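Local coordinates for penicillin-binding protein PbpB (Mycobacterium tuberculosis, PDB 6KGU) that cross-links peptidoglycan made from lipid intermediates during cell wall synthesis and is inactivated by beta-lactam antibiotics such as aztreonam, at residues R447-R452 with Q459-T464; I496-I501 with S529-F534. One frame throughout, in Å; residues are numbered along the deposited sequence.

Contact 1: residues R447-R452 with Q459-T464; sequences RAVVQR and QGTGPT. With AZR (2-({[(1Z)-1-(2-amino-1,3-thiazol-4-yl)-2-oxo-2-{[(2S,3S)-1-oxo-3-(sulfoamino)butan-2-yl]amino}ethylidene]amino}oxy)-2-methylpropanoic acid), chain B.
Two backbone hydrogen bonds join R447-R452 to Q459-T464. G462 N donates to V449 O at 2.9 Å. G460 N donates to Q451 O at 3.0 Å. Water 1 adds a bridge, donating to V450 O and P463 O. CA-H...O contacts fill in between; the straightest is P463 CA to V450 O. G460 CA makes such contacts with both A448 O and V449 O, so the backbones come very close here.

The R452 side chain bends at chi3 (-86°), which brings its guanidinium over the proline. P463 CB sits 3.7 Å above the centre of one guanidinium face. T464 CG2 meets the edge of the same group, 3.5 Å from R452 NH2. Q459 runs alongside R452, with the amide turned 79° from the guanidinium plane. Its OE1 accepts a hydrogen bond from D453 N. V449 CG1 packs against T461 OG1 at 3.8 Å.

T461 belongs to the aztreonam pocket. Its OG1 is hydrogen-bonded to T476 OG1 and lies near the sulfamate of the bound, ring-opened aztreonam, 3.7 Å from AZR O33. K323 NZ bonds to Q459 O. The contact folds back the loop between helix 436-445 and strand 473-483. V449 leans on K475 of that strand, and T464 touches the start of helix 531-544.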
loop_
_atom_site.group_PDB
_atom_site.type_symbol
_atom_site.label_atom_id
_atom_site.label_comp_id
_atom_site.label_asym_id
_atom_site.label_seq_id
_atom_site.Cartn_x
_atom_site.Cartn_y
_atom_site.Cartn_z
ATOM N N ARG A 447 15.308 -2.710 9.230
ATOM C CA ARG A 447 16.505 -2.422 8.438
ATOM C C ARG A 447 17.255 -3.700 8.087
ATOM O O ARG A 447 17.945 -3.758 7.062
ATOM C CB ARG A 447 17.448 -1.471 9.189
ATOM C CG ARG A 447 16.941 -0.040 9.320
ATOM C CD ARG A 447 17.904 0.802 10.173
ATOM N NE ARG A 447 19.227 0.932 9.564
ATOM C CZ ARG A 447 20.308 1.402 10.193
ATOM N NH1 ARG A 447 20.246 1.800 11.465
ATOM N NH2 ARG A 447 21.456 1.479 9.547
ATOM N N ALA A 448 17.131 -4.736 8.923
ATOM C CA ALA A 448 17.823 -5.992 8.651
ATOM C C ALA A 448 17.355 -6.635 7.351
ATOM O O ALA A 448 18.128 -7.344 6.693
ATOM C CB ALA A 448 17.614 -6.961 9.817
ATOM N N VAL A 449 16.099 -6.402 6.963
ATOM C CA VAL A 449 15.563 -7.016 5.755
ATOM C C VAL A 449 16.338 -6.565 4.521
ATOM O O VAL A 449 16.547 -7.348 3.586
ATOM C CB VAL A 449 14.060 -6.695 5.639
ATOM C CG1 VAL A 449 13.540 -6.976 4.212
ATOM C CG2 VAL A 449 13.258 -7.486 6.694
ATOM N N VAL A 450 16.803 -5.317 4.500
ATOM C CA VAL A 450 17.493 -4.792 3.324
ATOM C C VAL A 450 19.004 -4.829 3.492
ATOM O O VAL A 450 19.730 -4.295 2.646
ATOM C CB VAL A 450 17.020 -3.370 2.979
ATOM C CG1 VAL A 450 15.504 -3.349 2.808
ATOM C CG2 VAL A 450 17.460 -2.383 4.057
ATOM N N GLN A 451 19.501 -5.464 4.550
ATOM C CA GLN A 451 20.934 -5.521 4.781
ATOM C C GLN A 451 21.582 -6.608 3.939
ATOM O O GLN A 451 21.096 -7.742 3.858
ATOM C CB GLN A 451 21.236 -5.764 6.258
ATOM C CG GLN A 451 22.720 -6.011 6.557
ATOM C CD GLN A 451 23.016 -5.939 8.040
ATOM O OE1 GLN A 451 22.973 -4.864 8.635
ATOM N NE2 GLN A 451 23.287 -7.084 8.649
ATOM N N ARG A 452 22.701 -6.253 3.329
ATOM C CA ARG A 452 23.466 -7.123 2.450
ATOM C C ARG A 452 24.617 -7.755 3.229
ATOM O O ARG A 452 25.227 -7.104 4.083
ATOM C CB ARG A 452 23.994 -6.306 1.257
ATOM C CG ARG A 452 24.396 -7.123 0.053
ATOM C CD ARG A 452 24.723 -6.260 -1.175
ATOM N NE ARG A 452 23.552 -5.910 -1.983
ATOM C CZ ARG A 452 22.843 -6.782 -2.701
ATOM N NH1 ARG A 452 23.155 -8.067 -2.691
ATOM N NH2 ARG A 452 21.803 -6.371 -3.417
ATOM N N GLN A 459 22.561 -11.445 6.000
ATOM C CA GLN A 459 21.807 -10.848 4.906
ATOM C C GLN A 459 20.315 -11.089 5.093
ATOM O O GLN A 459 19.902 -12.194 5.440
ATOM C CB GLN A 459 22.248 -11.419 3.563
ATOM C CG GLN A 459 21.573 -10.760 2.356
ATOM C CD GLN A 459 22.407 -10.923 1.116
ATOM O OE1 GLN A 459 23.532 -10.424 1.057
ATOM N NE2 GLN A 459 21.887 -11.653 0.134
ATOM N N GLY A 460 19.512 -10.044 4.867
ATOM C CA GLY A 460 18.069 -10.163 4.879
ATOM C C GLY A 460 17.522 -10.693 3.563
ATOM O O GLY A 460 18.253 -11.016 2.629
ATOM N N THR A 461 16.194 -10.810 3.506
ATOM C CA THR A 461 15.532 -11.324 2.310
ATOM C C THR A 461 15.503 -10.313 1.160
ATOM O O THR A 461 15.286 -10.721 0.017
ATOM C CB THR A 461 14.098 -11.744 2.638
ATOM O OG1 THR A 461 13.410 -10.630 3.234
ATOM C CG2 THR A 461 14.058 -12.953 3.595
ATOM N N GLY A 462 15.703 -9.016 1.425
ATOM C CA GLY A 462 15.567 -8.009 0.386
ATOM C C GLY A 462 16.705 -7.002 0.288
ATOM O O GLY A 462 16.486 -5.790 0.340
ATOM N N PRO A 463 17.942 -7.481 0.111
ATOM C CA PRO A 463 19.076 -6.544 0.070
ATOM C C PRO A 463 19.034 -5.578 -1.104
ATOM O O PRO A 463 19.541 -4.456 -0.973
ATOM C CB PRO A 463 20.299 -7.477 0.001
ATOM C CG PRO A 463 19.771 -8.723 -0.646
ATOM C CD PRO A 463 18.375 -8.876 -0.088
ATOM N N THR A 464 18.434 -5.957 -2.242
ATOM C CA THR A 464 18.324 -4.979 -3.326
ATOM C C THR A 464 17.394 -3.816 -2.974
ATOM O O THR A 464 17.425 -2.789 -3.662
ATOM C CB THR A 464 17.874 -5.638 -4.650
ATOM O OG1 THR A 464 16.523 -6.109 -4.552
ATOM C CG2 THR A 464 18.773 -6.816 -5.015
HETATM C C7 AZR B . 9.245 -17.247 2.835
HETATM S S8 AZR B . 0.781 -17.270 3.304
HETATM O O9 AZR B . 5.937 -14.215 2.848
HETATM O O10 AZR B . 5.695 -18.727 4.185
HETATM O O11 AZR B . 6.106 -19.546 1.172
HETATM N N12 AZR B . 9.002 -14.828 3.305
HETATM N N13 AZR B . 6.027 -16.981 2.758
HETATM N N14 AZR B . 4.696 -19.327 1.206
HETATM N N15 AZR B . 2.012 -18.514 1.397
HETATM N N16 AZR B . -0.271 -18.130 0.980
HETATM S S17 AZR B . 9.789 -13.850 2.321
HETATM C C18 AZR B . 8.326 -16.039 2.806
HETATM C C19 AZR B . 7.006 -16.258 3.563
HETATM C C20 AZR B . 6.406 -14.843 3.764
HETATM C C21 AZR B . 5.410 -18.108 3.161
HETATM C C22 AZR B . 4.375 -18.603 2.212
HETATM C C23 AZR B . 6.525 -20.293 0.052
HETATM C C24 AZR B . 2.947 -18.235 2.386
HETATM C C25 AZR B . 2.471 -17.581 3.478
HETATM C C26 AZR B . 0.828 -18.054 1.743
HETATM C C27 AZR B . 6.335 -19.392 -1.154
HETATM C C28 AZR B . 7.979 -20.705 0.209
HETATM C C29 AZR B . 5.640 -21.534 -0.046
HETATM O O30 AZR B . 4.985 -21.963 0.878
HETATM O O31 AZR B . 5.701 -22.105 -1.209
HETATM O O32 AZR B . 10.982 -14.496 1.913
HETATM O O33 AZR B . 10.259 -12.650 3.197
HETATM O O34 AZR B . 8.863 -13.337 1.379
HETATM O O HOH W 1 21.494 -3.275 0.994
#

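Contact 2: residues I496-I501 with S529-F534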
loop_
_atom_site.group_PDB
_atom_site.type_symbol
_atom_site.label_atom_id
_atom_site.label_comp_id
_atom_site.label_asym_id
_atom_site.label_seq_id
_atom_site.Cartn_x
_atom_site.Cartn_y
_atom_site.Cartn_z
ATOM N N ILE A 496 3.568 -11.364 -4.679
ATOM C CA ILE A 496 4.798 -10.766 -4.171
ATOM C C ILE A 496 4.464 -9.377 -3.638
ATOM O O ILE A 496 3.831 -8.578 -4.337
ATOM C CB ILE A 496 5.861 -10.682 -5.279
ATOM C CG1 ILE A 496 6.088 -12.071 -5.890
ATOM C CG2 ILE A 496 7.141 -9.992 -4.778
ATOM C CD1 ILE A 496 6.323 -13.158 -4.925
ATOM N N THR A 497 4.912 -9.082 -2.421
ATOM C CA THR A 497 4.697 -7.789 -1.787
ATOM C C THR A 497 6.010 -7.242 -1.258
ATOM O O THR A 497 6.943 -7.993 -0.964
ATOM C CB THR A 497 3.709 -7.883 -0.619
ATOM O OG1 THR A 497 4.090 -8.956 0.250
ATOM C CG2 THR A 497 2.289 -8.122 -1.144
ATOM N N PHE A 498 6.080 -5.918 -1.172
ATOM C CA PHE A 498 7.101 -5.239 -0.391
ATOM C C PHE A 498 6.443 -4.021 0.232
ATOM O O PHE A 498 5.659 -3.331 -0.425
ATOM C CB PHE A 498 8.335 -4.797 -1.226
ATOM C CG PHE A 498 9.539 -4.392 -0.368
ATOM C CD1 PHE A 498 9.642 -3.114 0.164
ATOM C CD2 PHE A 498 10.537 -5.311 -0.066
ATOM C CE1 PHE A 498 10.725 -2.751 0.958
ATOM C CE2 PHE A 498 11.616 -4.957 0.744
ATOM C CZ PHE A 498 11.707 -3.673 1.256
ATOM N N ALA A 499 6.744 -3.770 1.498
ATOM C CA ALA A 499 6.314 -2.537 2.142
ATOM C C ALA A 499 7.515 -1.995 2.889
ATOM O O ALA A 499 8.202 -2.757 3.572
ATOM C CB ALA A 499 5.139 -2.761 3.098
ATOM N N GLY A 500 7.789 -0.704 2.736
ATOM C CA GLY A 500 8.947 -0.153 3.407
ATOM C C GLY A 500 8.744 1.299 3.777
ATOM O O GLY A 500 7.739 1.927 3.430
ATOM N N ILE A 501 9.740 1.833 4.473
ATOM C CA ILE A 501 9.706 3.178 5.036
ATOM C C ILE A 501 11.007 3.870 4.660
ATOM O O ILE A 501 12.087 3.291 4.828
ATOM C CB ILE A 501 9.532 3.134 6.567
ATOM C CG1 ILE A 501 8.190 2.464 6.939
ATOM C CG2 ILE A 501 9.654 4.521 7.182
ATOM C CD1 ILE A 501 8.075 2.044 8.424
ATOM N N SER A 529 11.026 -10.947 -6.695
ATOM C CA SER A 529 11.074 -9.948 -5.642
ATOM C C SER A 529 10.584 -8.606 -6.162
ATOM O O SER A 529 10.782 -8.268 -7.332
ATOM C CB SER A 529 12.492 -9.816 -5.079
ATOM O OG SER A 529 12.539 -8.783 -4.108
ATOM N N ALA A 530 9.907 -7.867 -5.283
ATOM C CA ALA A 530 9.548 -6.480 -5.502
ATOM C C ALA A 530 10.567 -5.523 -4.912
ATOM O O ALA A 530 10.412 -4.307 -5.062
ATOM C CB ALA A 530 8.171 -6.181 -4.903
ATOM N N ALA A 531 11.581 -6.041 -4.221
ATOM C CA ALA A 531 12.591 -5.176 -3.619
ATOM C C ALA A 531 13.219 -4.184 -4.604
ATOM O O ALA A 531 13.365 -3.012 -4.228
ATOM C CB ALA A 531 13.654 -6.048 -2.925
ATOM N N PRO A 532 13.549 -4.537 -5.853
ATOM C CA PRO A 532 14.128 -3.520 -6.755
ATOM C C PRO A 532 13.201 -2.369 -7.054
ATOM O O PRO A 532 13.683 -1.248 -7.256
ATOM C CB PRO A 532 14.463 -4.313 -8.026
ATOM C CG PRO A 532 14.610 -5.731 -7.555
ATOM C CD PRO A 532 13.583 -5.877 -6.469
ATOM N N LEU A 533 11.880 -2.594 -7.083
ATOM C CA LEU A 533 10.974 -1.484 -7.349
ATOM C C LEU A 533 10.927 -0.527 -6.162
ATOM O O LEU A 533 10.853 0.699 -6.338
ATOM C CB LEU A 533 9.584 -2.013 -7.694
ATOM C CG LEU A 533 8.487 -0.993 -7.975
ATOM C CD1 LEU A 533 8.935 0.040 -9.015
ATOM C CD2 LEU A 533 7.243 -1.734 -8.460
ATOM N N PHE A 534 10.984 -1.065 -4.947
ATOM C CA PHE A 534 11.090 -0.192 -3.784
ATOM C C PHE A 534 12.391 0.603 -3.827
ATOM O O PHE A 534 12.405 1.798 -3.523
ATOM C CB PHE A 534 11.002 -1.012 -2.494
ATOM C CG PHE A 534 11.274 -0.198 -1.243
ATOM C CD1 PHE A 534 12.577 -0.048 -0.763
ATOM C CD2 PHE A 534 10.222 0.414 -0.547
ATOM C CE1 PHE A 534 12.834 0.713 0.387
ATOM C CE2 PHE A 534 10.461 1.164 0.613
ATOM C CZ PHE A 534 11.780 1.314 1.072
HETATM O O HOH W 2 9.423 -8.559 -2.429
#
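Strand 493-502 of the antiparallel transpeptidase sheet meets the start of the C-terminal helix 531-544 here. Most of the interface is apolar and buried. F498 and F534 form its centre. Their ring centroids are 4.7 Å apart and the planes meet at 42°, an oblique arrangement. F498 CE1 comes over one face of the F534 ring, offset toward the rim, and lies 3.4 Å from F534 CG. In both residues CG is anti to the backbone N (chi1 -166° in F498, 173° in F534), which carries each ring into the interface between strand and helix.

F534 CE2, farther out on the ring, reaches the strand backbone. It is 3.4 Å from G500 CA; G500 has no side chain, so the ring comes directly onto this atom. At the other end, A530 CB fits between I496 CG2 and F498 CB, at 3.9 Å from each. I496 CG2 also lies 3.5 Å from A530 N.

No direct hydrogen bond crosses the contact. Water 2 makes the polar link, donating to T497 O and accepting from A530 N. S529 OG takes the N-H of A531 at 2.9 Å, a capping bond just before the helix.

Strand 509-516 lies beside 493-502 and also packs on A530 and L533. T497 points to the other side of the sheet, toward V270 and toward M393 of helix 390-401. A central sheet with helices on both faces is characteristic of the penicillin-binding transpeptidase fold, which is related to serine beta-lactamases.

Contact 1 comes first along the chain and closes before contact 2 opens. Both lie in the transpeptidase domain, with centres 11 Å apart. Strand 473-483 runs between them in sequence: it follows the loop of contact 1 and pairs with strand 493-502 of contact 2. The two contacts also touch directly. T464 OG1 packs on A531 CB at 3.3 Å, and V450 CG1 approaches F498 CZ at 4.1 Å. The loop thus rests against the core between sheet and helix 531-544. T461 belongs to the drug pocket; in contact 2, T497, on the opposite side of the strand from the helix, comes near S269, the probable acylated serine.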